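Local coordinates for G protein alpha subunit (Entamoeba histolytica, PDB 4FID) that probably acts as a GTP-binding transducer of transmembrane signalling, the nucleotide-binding alpha subunit of a heterotrimeric G protein, here holding GDP, at residues K18-Q24 with I142-T148; F33-A39 with V135-L141. All blocks are in the same frame, centred on the assembly; numbering follows the deposited sequence.

Interaction 1: residues K18-Q24 with I142-T148. With GDP (guanosine-5'-diphosphate), chain C.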
ATOM      1  N   LYS A  18       3.999   1.547   0.145  1.00 26.47           N
ATOM      2  CA  LYS A  18       5.011   2.515  -0.299  1.00 23.74           C
ATOM      3  C   LYS A  18       5.417   2.290  -1.750  1.00 31.23           C
ATOM      4  O   LYS A  18       5.769   3.239  -2.472  1.00 35.77           O
ATOM      5  CB  LYS A  18       6.218   2.532   0.646  1.00 21.19           C
ATOM      6  CG  LYS A  18       7.482   1.910   0.131  1.00 25.52           C
ATOM      7  CD  LYS A  18       8.522   1.788   1.273  1.00 33.98           C
ATOM      8  CE  LYS A  18       9.104   0.380   1.356  1.00 35.11           C
ATOM      9  NZ  LYS A  18       9.116  -0.281   0.003  1.00 43.72           N
ATOM     10  N   SER A  19       5.340   1.037  -2.187  1.00 36.63           N
ATOM     11  CA  SER A  19       5.645   0.684  -3.578  1.00 40.72           C
ATOM     12  C   SER A  19       4.544   1.192  -4.516  1.00 34.24           C
ATOM     13  O   SER A  19       4.807   1.596  -5.641  1.00 33.67           O
ATOM     14  CB  SER A  19       5.873  -0.828  -3.716  1.00 48.61           C
ATOM     15  OG  SER A  19       5.109  -1.388  -4.770  1.00 55.30           O
ATOM     16  N   THR A  20       3.309   1.208  -4.030  1.00 30.35           N
ATOM     17  CA  THR A  20       2.217   1.786  -4.793  1.00 25.11           C
ATOM     18  C   THR A  20       2.374   3.300  -4.937  1.00 31.18           C
ATOM     19  O   THR A  20       2.081   3.881  -5.979  1.00 28.77           O
ATOM     20  CB  THR A  20       0.894   1.525  -4.113  1.00 20.33           C
ATOM     21  OG1 THR A  20       0.721   0.110  -3.929  1.00 23.81           O
ATOM     22  CG2 THR A  20      -0.243   2.114  -4.971  1.00 14.33           C
ATOM     23  N   ILE A  21       2.840   3.948  -3.880  1.00 32.07           N
ATOM     24  CA  ILE A  21       3.123   5.365  -3.981  1.00 36.89           C
ATOM     25  C   ILE A  21       4.174   5.641  -5.073  1.00 37.17           C
ATOM     26  O   ILE A  21       4.042   6.587  -5.838  1.00 40.32           O
ATOM     27  CB  ILE A  21       3.638   5.903  -2.646  1.00 37.03           C
ATOM     28  CG1 ILE A  21       2.620   5.633  -1.530  1.00 34.76           C
ATOM     29  CG2 ILE A  21       4.010   7.375  -2.782  1.00 30.11           C
ATOM     30  CD1 ILE A  21       1.393   6.485  -1.613  1.00 36.97           C
ATOM     31  N   ALA A  22       5.220   4.818  -5.126  1.00 31.06           N
ATOM     32  CA  ALA A  22       6.307   5.008  -6.080  1.00 35.61           C
ATOM     33  C   ALA A  22       5.876   4.814  -7.540  1.00 36.40           C
ATOM     34  O   ALA A  22       6.315   5.547  -8.430  1.00 35.52           O
ATOM     35  CB  ALA A  22       7.470   4.090  -5.743  1.00 37.09           C
ATOM     36  N   LYS A  23       5.036   3.820  -7.791  1.00 37.64           N
ATOM     37  CA  LYS A  23       4.488   3.635  -9.131  1.00 43.47           C
ATOM     38  C   LYS A  23       3.575   4.807  -9.492  1.00 39.80           C
ATOM     39  O   LYS A  23       3.539   5.271 -10.627  1.00 43.33           O
ATOM     40  CB  LYS A  23       3.715   2.319  -9.224  1.00 45.18           C
ATOM     41  CG  LYS A  23       4.584   1.115  -9.471  1.00 43.66           C
ATOM     42  CD  LYS A  23       3.808  -0.157  -9.259  1.00 44.60           C
ATOM     43  CE  LYS A  23       4.745  -1.354  -9.188  1.00 55.07           C
ATOM     44  NZ  LYS A  23       4.185  -2.427  -8.312  1.00 59.43           N
ATOM     45  N   GLN A  24       2.852   5.290  -8.502  1.00 32.70           N
ATOM     46  CA  GLN A  24       1.912   6.368  -8.710  1.00 38.64           C
ATOM     47  C   GLN A  24       2.615   7.654  -9.125  1.00 42.77           C
ATOM     48  O   GLN A  24       2.090   8.425  -9.927  1.00 47.81           O
ATOM     49  CB  GLN A  24       1.089   6.590  -7.440  1.00 37.39           C
ATOM     50  CG  GLN A  24      -0.171   7.367  -7.663  1.00 40.43           C
ATOM     51  CD  GLN A  24      -1.183   6.622  -8.504  1.00 40.45           C
ATOM     52  OE1 GLN A  24      -2.014   5.872  -7.981  1.00 36.36           O
ATOM     53  NE2 GLN A  24      -1.137   6.841  -9.817  1.00 43.20           N
ATOM     54  N   ILE A 142      -1.087  -0.490 -10.445  1.00 29.94           N
ATOM     55  CA  ILE A 142      -1.326   0.228  -9.201  1.00 27.89           C
ATOM     56  C   ILE A 142      -1.964  -0.694  -8.174  1.00 38.89           C
ATOM     57  O   ILE A 142      -1.582  -0.694  -6.999  1.00 41.62           O
ATOM     58  CB  ILE A 142      -2.276   1.442  -9.396  1.00 43.49           C
ATOM     59  CG1 ILE A 142      -1.584   2.576 -10.170  1.00 33.37           C
ATOM     60  CG2 ILE A 142      -2.860   1.914  -8.028  1.00 13.84           C
ATOM     61  CD1 ILE A 142      -0.330   3.048  -9.522  1.00 33.65           C
ATOM     62  N   HIS A 143      -2.929  -1.496  -8.624  1.00 39.49           N
ATOM     63  CA  HIS A 143      -3.731  -2.302  -7.703  1.00 36.37           C
ATOM     64  C   HIS A 143      -3.163  -3.675  -7.414  1.00 34.16           C
ATOM     65  O   HIS A 143      -3.567  -4.331  -6.453  1.00 33.42           O
ATOM     66  CB  HIS A 143      -5.155  -2.466  -8.222  1.00 31.61           C
ATOM     67  CG  HIS A 143      -5.979  -1.236  -8.091  1.00 26.53           C
ATOM     68  ND1 HIS A 143      -6.018  -0.258  -9.064  1.00 31.96           N
ATOM     69  CD2 HIS A 143      -6.804  -0.822  -7.103  1.00 24.62           C
ATOM     70  CE1 HIS A 143      -6.831   0.711  -8.677  1.00 25.66           C
ATOM     71  NE2 HIS A 143      -7.322   0.390  -7.494  1.00 28.40           N
ATOM     72  N   ASN A 144      -2.243  -4.133  -8.241  1.00 37.69           N
ATOM     73  CA  ASN A 144      -1.752  -5.480  -8.037  1.00 43.67           C
ATOM     74  C   ASN A 144      -0.674  -5.564  -6.981  1.00 51.94           C
ATOM     75  O   ASN A 144       0.139  -4.661  -6.820  1.00 46.79           O
ATOM     76  CB  ASN A 144      -1.266  -6.112  -9.324  1.00 48.34           C
ATOM     77  CG  ASN A 144      -1.112  -7.604  -9.190  1.00 56.93           C
ATOM     78  OD1 ASN A 144      -2.060  -8.280  -8.793  1.00 58.94           O
ATOM     79  ND2 ASN A 144       0.086  -8.134  -9.505  1.00 55.73           N
ATOM     80  N   ARG A 145      -0.673  -6.676  -6.263  1.00 68.07           N
ATOM     81  CA  ARG A 145       0.334  -6.918  -5.251  1.00 79.61           C
ATOM     82  C   ARG A 145       1.640  -7.413  -5.878  1.00 82.31           C
ATOM     83  O   ARG A 145       1.650  -8.416  -6.596  1.00 80.52           O
ATOM     84  CB  ARG A 145      -0.214  -7.917  -4.230  1.00 85.77           C
ATOM     85  CG  ARG A 145      -1.648  -7.593  -3.813  1.00 92.05           C
ATOM     86  CD  ARG A 145      -1.909  -7.916  -2.349  1.00 95.78           C
ATOM     87  NE  ARG A 145      -1.892  -6.743  -1.473  1.00 96.28           N
ATOM     88  CZ  ARG A 145      -1.882  -6.812  -0.143  1.00 96.40           C
ATOM     89  NH1 ARG A 145      -1.880  -7.995   0.459  1.00 98.52           N
ATOM     90  NH2 ARG A 145      -1.861  -5.702   0.588  1.00 94.32           N
ATOM     91  N   THR A 146       2.733  -6.692  -5.635  1.00 87.63           N
ATOM     92  CA  THR A 146       4.066  -7.196  -5.977  1.00100.47           C
ATOM     93  C   THR A 146       5.027  -7.043  -4.806  1.00104.93           C
ATOM     94  O   THR A 146       4.868  -6.147  -3.976  1.00105.68           O
ATOM     95  CB  THR A 146       4.689  -6.500  -7.217  1.00 99.16           C
ATOM     96  OG1 THR A 146       4.615  -5.078  -7.060  1.00102.97           O
ATOM     97  CG2 THR A 146       3.979  -6.916  -8.490  1.00 96.99           C
ATOM     98  N   LYS A 147       6.019  -7.929  -4.750  1.00107.70           N
ATOM     99  CA  LYS A 147       7.079  -7.843  -3.752  1.00107.60           C
ATOM    100  C   LYS A 147       8.279  -7.096  -4.314  1.00107.54           C
ATOM    101  O   LYS A 147       9.025  -7.647  -5.120  1.00109.18           O
ATOM    102  CB  LYS A 147       7.534  -9.242  -3.344  1.00110.11           C
ATOM    103  CG  LYS A 147       6.466 -10.097  -2.707  1.00111.98           C
ATOM    104  CD  LYS A 147       6.991 -11.503  -2.472  1.00117.36           C
ATOM    105  CE  LYS A 147       5.908 -12.423  -1.938  1.00118.13           C
ATOM    106  NZ  LYS A 147       6.362 -13.840  -1.917  1.00119.94           N
ATOM    107  N   THR A 148       8.476  -5.848  -3.901  1.00104.73           N
ATOM    108  CA  THR A 148       9.660  -5.122  -4.350  1.00104.65           C
ATOM    109  C   THR A 148      10.847  -5.390  -3.423  1.00100.25           C
ATOM    110  O   THR A 148      11.058  -4.669  -2.446  1.00 91.99           O
ATOM    111  CB  THR A 148       9.415  -3.585  -4.541  1.00104.57           C
ATOM    112  OG1 THR A 148       9.418  -2.907  -3.278  1.00101.28           O
ATOM    113  CG2 THR A 148       8.100  -3.325  -5.278  1.00102.14           C
TER
HETATM  114  PB  GDP C 401       5.411  -2.362  -0.253  1.00 69.21           P
HETATM  115  O1B GDP C 401       6.081  -2.856  -1.511  1.00 71.41           O
HETATM  116  O2B GDP C 401       5.769  -3.282   0.891  1.00 70.95           O
HETATM  117  O3B GDP C 401       5.932  -0.974   0.022  1.00 69.23           O
HETATM  118  O3A GDP C 401       3.788  -2.328  -0.386  1.00 69.85           O
HETATM  119  PA  GDP C 401       2.971  -2.434  -1.791  1.00 98.76           P
HETATM  120  O1A GDP C 401       3.013  -1.131  -2.560  1.00 84.66           O
HETATM  121  O2A GDP C 401       3.493  -3.571  -2.652  1.00103.93           O
HETATM  122  O5' GDP C 401       1.459  -2.787  -1.329  1.00 81.22           O
HETATM  123  C5' GDP C 401       0.823  -3.978  -1.802  1.00 81.05           C
HETATM  124  C4' GDP C 401      -0.695  -3.815  -1.968  1.00 79.49           C
HETATM  125  O4' GDP C 401      -1.221  -2.725  -1.197  1.00 74.85           O
HETATM  126  C3' GDP C 401      -1.107  -3.580  -3.422  1.00 74.05           C
HETATM  127  O3' GDP C 401      -2.061  -4.583  -3.824  1.00 69.13           O
HETATM  128  C2' GDP C 401      -1.714  -2.183  -3.438  1.00 66.45           C
HETATM  129  O2' GDP C 401      -2.772  -2.076  -4.408  1.00 55.38           O
HETATM  130  C1' GDP C 401      -2.172  -2.003  -1.987  1.00 67.15           C
HETATM  131  N9  GDP C 401      -2.279  -0.571  -1.578  1.00 59.96           N
HETATM  132  C8  GDP C 401      -1.281   0.317  -1.370  1.00 48.31           C
HETATM  133  N7  GDP C 401      -1.772   1.532  -1.000  1.00 41.40           N
HETATM  134  C5  GDP C 401      -3.113   1.433  -0.963  1.00 49.83           C
HETATM  135  C6  GDP C 401      -4.259   2.330  -0.660  1.00 54.30           C
HETATM  136  O6  GDP C 401      -4.081   3.517  -0.330  1.00 52.59           O
HETATM  137  N1  GDP C 401      -5.499   1.837  -0.753  1.00 61.17           N
HETATM  138  C2  GDP C 401      -5.734   0.555  -1.096  1.00 63.65           C
HETATM  139  N2  GDP C 401      -7.014   0.125  -1.155  1.00 66.45           N
HETATM  140  N3  GDP C 401      -4.743  -0.327  -1.385  1.00 60.44           N
HETATM  141  C4  GDP C 401      -3.440   0.047  -1.338  1.00 58.43           C
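Thr20 and Ile142 meet methyl to methyl, their side chains crossing at about a right angle with CG2 of Thr20 4.0 Å from CG2 of Ile142. The two branches of Thr20 divide the work: at chi1 -57° CG2 lies anti to the backbone N and faces the helix end at Ile142, whereas OG1 turns to the nucleotide and donates to GDP O1A at 2.9 Å. The Thr20 amide adds a weak bond to the same oxygen. Farther along helix 18-28, the Gln24 side chain, bent at chi2, lies across the CD1 end of Ile142. Lys23 reaches past it, its chain extended from CG onward, and NZ meets OG1 of the poorly ordered Thr146 at 3.0 Å in a weak hydrogen bond. At the start of the helix, CG2 of Thr148 sits 3.6 Å from Ser19 OG.

GDP lies along both segments. The Ser19 amide donates to GDP O3B at 3.0 Å, and Lys18, bent at chi3 and chi4, curls round GDP O3B, so that NZ makes a weak bond to it as well as a salt bridge to Asp167. At the ribose, Arg145 NE donates to GDP O3' at 3.2 Å with an N-H...O angle of 148°, while O4' lies in plane at the guanidinium edge.

Lys18 to Thr20 belong to the P-loop and its helix, and Arg145 to Thr148 to the first switch region of G-alpha proteins. Main-chain amides and Lys18 would together offset the phosphate charge, whereas Arg145 holds the ribose at O3'. Ser19 and Thr148, both predicted magnesium ligands, are neighbours here, but it is the Thr148 methyl that meets Ser19, and the two hydroxyls would probably have to turn to share a metal.

Interaction 2: residues F33-A39 with V135-L141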
ATOM      1  N   PHE A  33       4.485   3.660 -17.389  1.00 44.29           N
ATOM      2  CA  PHE A  33       5.082   2.392 -17.755  1.00 47.71           C
ATOM      3  C   PHE A  33       4.693   2.026 -19.173  1.00 50.82           C
ATOM      4  O   PHE A  33       3.512   1.992 -19.514  1.00 50.49           O
ATOM      5  CB  PHE A  33       4.651   1.299 -16.783  1.00 45.27           C
ATOM      6  CG  PHE A  33       5.081   1.560 -15.369  1.00 52.83           C
ATOM      7  CD1 PHE A  33       4.356   2.430 -14.551  1.00 47.23           C
ATOM      8  CD2 PHE A  33       6.222   0.951 -14.853  1.00 52.57           C
ATOM      9  CE1 PHE A  33       4.759   2.680 -13.251  1.00 41.56           C
ATOM     10  CE2 PHE A  33       6.626   1.193 -13.549  1.00 46.99           C
ATOM     11  CZ  PHE A  33       5.892   2.059 -12.750  1.00 43.60           C
ATOM     12  N   PRO A  34       5.703   1.784 -20.013  1.00 51.44           N
ATOM     13  CA  PRO A  34       5.509   1.377 -21.407  1.00 53.46           C
ATOM     14  C   PRO A  34       4.999  -0.050 -21.517  1.00 53.66           C
ATOM     15  O   PRO A  34       5.188  -0.867 -20.617  1.00 52.74           O
ATOM     16  CB  PRO A  34       6.908   1.497 -22.009  1.00 54.23           C
ATOM     17  CG  PRO A  34       7.842   1.454 -20.848  1.00 57.23           C
ATOM     18  CD  PRO A  34       7.110   2.087 -19.707  1.00 52.13           C
ATOM     19  N   GLU A  35       4.355  -0.336 -22.633  1.00 55.36           N
ATOM     20  CA  GLU A  35       3.711  -1.618 -22.826  1.00 57.16           C
ATOM     21  C   GLU A  35       4.576  -2.817 -22.454  1.00 58.96           C
ATOM     22  O   GLU A  35       4.073  -3.763 -21.857  1.00 60.96           O
ATOM     23  CB  GLU A  35       3.201  -1.761 -24.263  1.00 64.05           C
ATOM     24  CG  GLU A  35       2.425  -3.050 -24.504  1.00 70.55           C
ATOM     25  CD  GLU A  35       1.953  -3.200 -25.939  1.00 77.60           C
ATOM     26  OE1 GLU A  35       2.209  -2.288 -26.760  1.00 80.46           O
ATOM     27  OE2 GLU A  35       1.326  -4.237 -26.246  1.00 78.59           O
ATOM     28  N   GLN A  36       5.858  -2.808 -22.805  1.00 64.93           N
ATOM     29  CA  GLN A  36       6.670  -4.001 -22.541  1.00 68.76           C
ATOM     30  C   GLN A  36       6.973  -4.200 -21.058  1.00 60.20           C
ATOM     31  O   GLN A  36       7.084  -5.336 -20.601  1.00 56.92           O
ATOM     32  CB  GLN A  36       7.949  -4.077 -23.393  1.00 76.22           C
ATOM     33  CG  GLN A  36       8.888  -2.908 -23.239  1.00 84.99           C
ATOM     34  CD  GLN A  36       8.651  -1.844 -24.295  1.00 90.67           C
ATOM     35  OE1 GLN A  36       8.291  -2.154 -25.436  1.00 95.87           O
ATOM     36  NE2 GLN A  36       8.854  -0.583 -23.921  1.00 85.39           N
ATOM     37  N   GLU A  37       7.088  -3.107 -20.307  1.00 56.59           N
ATOM     38  CA  GLU A  37       7.266  -3.202 -18.860  1.00 54.81           C
ATOM     39  C   GLU A  37       5.981  -3.724 -18.211  1.00 49.51           C
ATOM     40  O   GLU A  37       6.001  -4.656 -17.403  1.00 52.21           O
ATOM     41  CB  GLU A  37       7.660  -1.848 -18.276  1.00 64.84           C
ATOM     42  CG  GLU A  37       8.028  -1.887 -16.802  1.00 73.35           C
ATOM     43  CD  GLU A  37       8.936  -0.734 -16.406  1.00 88.41           C
ATOM     44  OE1 GLU A  37       9.254   0.111 -17.281  1.00 92.76           O
ATOM     45  OE2 GLU A  37       9.337  -0.674 -15.219  1.00 92.31           O
ATOM     46  N   ARG A  38       4.858  -3.135 -18.593  1.00 39.28           N
ATOM     47  CA  ARG A  38       3.562  -3.605 -18.133  1.00 36.91           C
ATOM     48  C   ARG A  38       3.309  -5.095 -18.393  1.00 38.50           C
ATOM     49  O   ARG A  38       2.798  -5.804 -17.528  1.00 36.47           O
ATOM     50  CB  ARG A  38       2.451  -2.763 -18.771  1.00 39.89           C
ATOM     51  CG  ARG A  38       2.215  -1.433 -18.096  1.00 34.97           C
ATOM     52  CD  ARG A  38       0.969  -0.805 -18.629  1.00 36.64           C
ATOM     53  NE  ARG A  38       1.316   0.035 -19.750  1.00 47.98           N
ATOM     54  CZ  ARG A  38       0.890  -0.147 -20.988  1.00 53.45           C
ATOM     55  NH1 ARG A  38       0.052  -1.136 -21.267  1.00 51.91           N
ATOM     56  NH2 ARG A  38       1.299   0.676 -21.942  1.00 59.28           N
ATOM     57  N   ALA A  39       3.652  -5.577 -19.583  1.00 43.21           N
ATOM     58  CA  ALA A  39       3.326  -6.955 -19.943  1.00 43.20           C
ATOM     59  C   ALA A  39       4.031  -7.975 -19.059  1.00 41.50           C
ATOM     60  O   ALA A  39       3.576  -9.104 -18.942  1.00 46.99           O
ATOM     61  CB  ALA A  39       3.598  -7.234 -21.445  1.00 32.24           C
ATOM     62  N   VAL A 135      -3.182  -7.264 -22.047  1.00 46.33           N
ATOM     63  CA  VAL A 135      -1.962  -6.650 -21.536  1.00 50.36           C
ATOM     64  C   VAL A 135      -2.369  -5.709 -20.393  1.00 51.20           C
ATOM     65  O   VAL A 135      -3.286  -4.895 -20.548  1.00 49.92           O
ATOM     66  CB  VAL A 135      -1.124  -5.938 -22.666  1.00 47.00           C
ATOM     67  CG1 VAL A 135      -2.000  -5.093 -23.563  1.00 53.96           C
ATOM     68  CG2 VAL A 135      -0.006  -5.096 -22.095  1.00 44.63           C
ATOM     69  N   PRO A 136      -1.722  -5.858 -19.220  1.00 49.12           N
ATOM     70  CA  PRO A 136      -2.052  -5.045 -18.044  1.00 39.75           C
ATOM     71  C   PRO A 136      -1.954  -3.556 -18.325  1.00 35.75           C
ATOM     72  O   PRO A 136      -1.081  -3.122 -19.067  1.00 38.22           O
ATOM     73  CB  PRO A 136      -0.990  -5.465 -17.020  1.00 34.50           C
ATOM     74  CG  PRO A 136      -0.669  -6.860 -17.377  1.00 40.79           C
ATOM     75  CD  PRO A 136      -0.718  -6.884 -18.899  1.00 48.34           C
ATOM     76  N   THR A 137      -2.857  -2.789 -17.729  1.00 41.93           N
ATOM     77  CA  THR A 137      -2.820  -1.339 -17.812  1.00 32.51           C
ATOM     78  C   THR A 137      -2.081  -0.765 -16.592  1.00 35.27           C
ATOM     79  O   THR A 137      -1.821  -1.474 -15.619  1.00 31.54           O
ATOM     80  CB  THR A 137      -4.240  -0.786 -17.792  1.00 32.11           C
ATOM     81  OG1 THR A 137      -4.796  -0.949 -16.471  1.00 31.96           O
ATOM     82  CG2 THR A 137      -5.102  -1.498 -18.787  1.00 34.58           C
ATOM     83  N   GLU A 138      -1.748   0.520 -16.633  1.00 37.29           N
ATOM     84  CA  GLU A 138      -1.102   1.162 -15.488  1.00 29.45           C
ATOM     85  C   GLU A 138      -1.967   1.064 -14.252  1.00 32.97           C
ATOM     86  O   GLU A 138      -1.450   0.982 -13.129  1.00 32.05           O
ATOM     87  CB  GLU A 138      -0.761   2.613 -15.783  1.00 28.84           C
ATOM     88  CG  GLU A 138       0.329   2.763 -16.853  1.00 40.44           C
ATOM     89  CD  GLU A 138       0.722   4.207 -17.098  1.00 52.49           C
ATOM     90  OE1 GLU A 138       1.910   4.466 -17.366  1.00 60.16           O
ATOM     91  OE2 GLU A 138      -0.157   5.091 -17.017  1.00 53.92           O
ATOM     92  N   GLU A 139      -3.287   1.022 -14.444  1.00 33.01           N
ATOM     93  CA  GLU A 139      -4.178   0.953 -13.290  1.00 28.70           C
ATOM     94  C   GLU A 139      -4.083  -0.452 -12.641  1.00 28.64           C
ATOM     95  O   GLU A 139      -4.049  -0.587 -11.416  1.00 27.15           O
ATOM     96  CB  GLU A 139      -5.604   1.371 -13.677  1.00 31.23           C
ATOM     97  CG  GLU A 139      -6.535   1.730 -12.525  1.00 43.96           C
ATOM     98  CD  GLU A 139      -6.060   2.949 -11.743  1.00 63.59           C
ATOM     99  OE1 GLU A 139      -5.706   3.965 -12.380  1.00 71.79           O
ATOM    100  OE2 GLU A 139      -6.037   2.895 -10.488  1.00 67.12           O
ATOM    101  N   ASP A 140      -3.999  -1.491 -13.457  1.00 27.40           N
ATOM    102  CA  ASP A 140      -3.755  -2.830 -12.931  1.00 29.58           C
ATOM    103  C   ASP A 140      -2.482  -2.851 -12.090  1.00 33.43           C
ATOM    104  O   ASP A 140      -2.459  -3.427 -11.015  1.00 36.11           O
ATOM    105  CB  ASP A 140      -3.664  -3.863 -14.071  1.00 32.30           C
ATOM    106  CG  ASP A 140      -4.971  -3.981 -14.864  1.00 38.12           C
ATOM    107  OD1 ASP A 140      -6.010  -3.547 -14.318  1.00 34.34           O
ATOM    108  OD2 ASP A 140      -4.967  -4.493 -16.017  1.00 29.08           O
ATOM    109  N   LEU A 141      -1.415  -2.226 -12.578  1.00 33.36           N
ATOM    110  CA  LEU A 141      -0.147  -2.249 -11.852  1.00 30.43           C
ATOM    111  C   LEU A 141      -0.255  -1.536 -10.506  1.00 34.04           C
ATOM    112  O   LEU A 141       0.427  -1.922  -9.546  1.00 34.33           O
ATOM    113  CB  LEU A 141       0.977  -1.610 -12.671  1.00 29.15           C
ATOM    114  CG  LEU A 141       1.923  -2.464 -13.519  1.00 31.65           C
ATOM    115  CD1 LEU A 141       1.161  -3.470 -14.386  1.00 34.74           C
ATOM    116  CD2 LEU A 141       2.836  -1.560 -14.381  1.00 26.34           C
TER
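Phe33 and Arg38 supply the polar links to the start of helix 138-143 and the turn before it. The Phe33 amide donates to Glu138 OE1 at 2.7 Å (N-H...O 160°), on the lone pair anti to the other carboxylate oxygen; the Glu138 chain, extended beyond CG, carries its carboxylate to that amide. Arg38 NH1 gives an almost straight bond of 3.2 Å (N-H...O 175°) to Pro136 O, lying in the carbonyl plane. Its NE bonds to Phe33 O at 3.0 Å from above that carbonyl plane. With both oxygens in the guanidinium plane, the group is fixed in rotation and ties together the two segments.

The apolar contacts lie alongside. Leu141 CD2 sits over one face of the Phe33 ring, offset toward the rim, 4.0 Å from CG, and also touches Arg38 CG at 3.8 Å. At the outer end Val135 CG2 packs on Ala39 CB and the aliphatic part of Glu35.

Thr137 and Asp140 form a capping box that opens helix 138-143, and Asp140 also bridges to Arg128. Helix 18-28 flanks Phe33 and Glu138 through Ile27, while Ile45 of helix 42-62 backs Pro136 and Asp140.

Overall arrangement
Both contacts use helix 138-143: interaction 2 holds its beginning and interaction 1 its end, where the chain runs on into the first switch region. Their centres lie 12 Å apart. Lys23 and the Phe33-Leu141 pair join them, with Lys23 CG 3.7 Å from Phe33 CZ and Lys23 CD 3.8 Å from Leu141 O. Interaction 1 is the one built on the nucleotide; interaction 2 lies farther out, the Leu141 side chain coming to about 9 Å from GDP. The linker that follows helix 18-28, the first connection to the helical domain, thus packs against the helix that leads into the second, as expected for the G-alpha fold, on the way to the pocket.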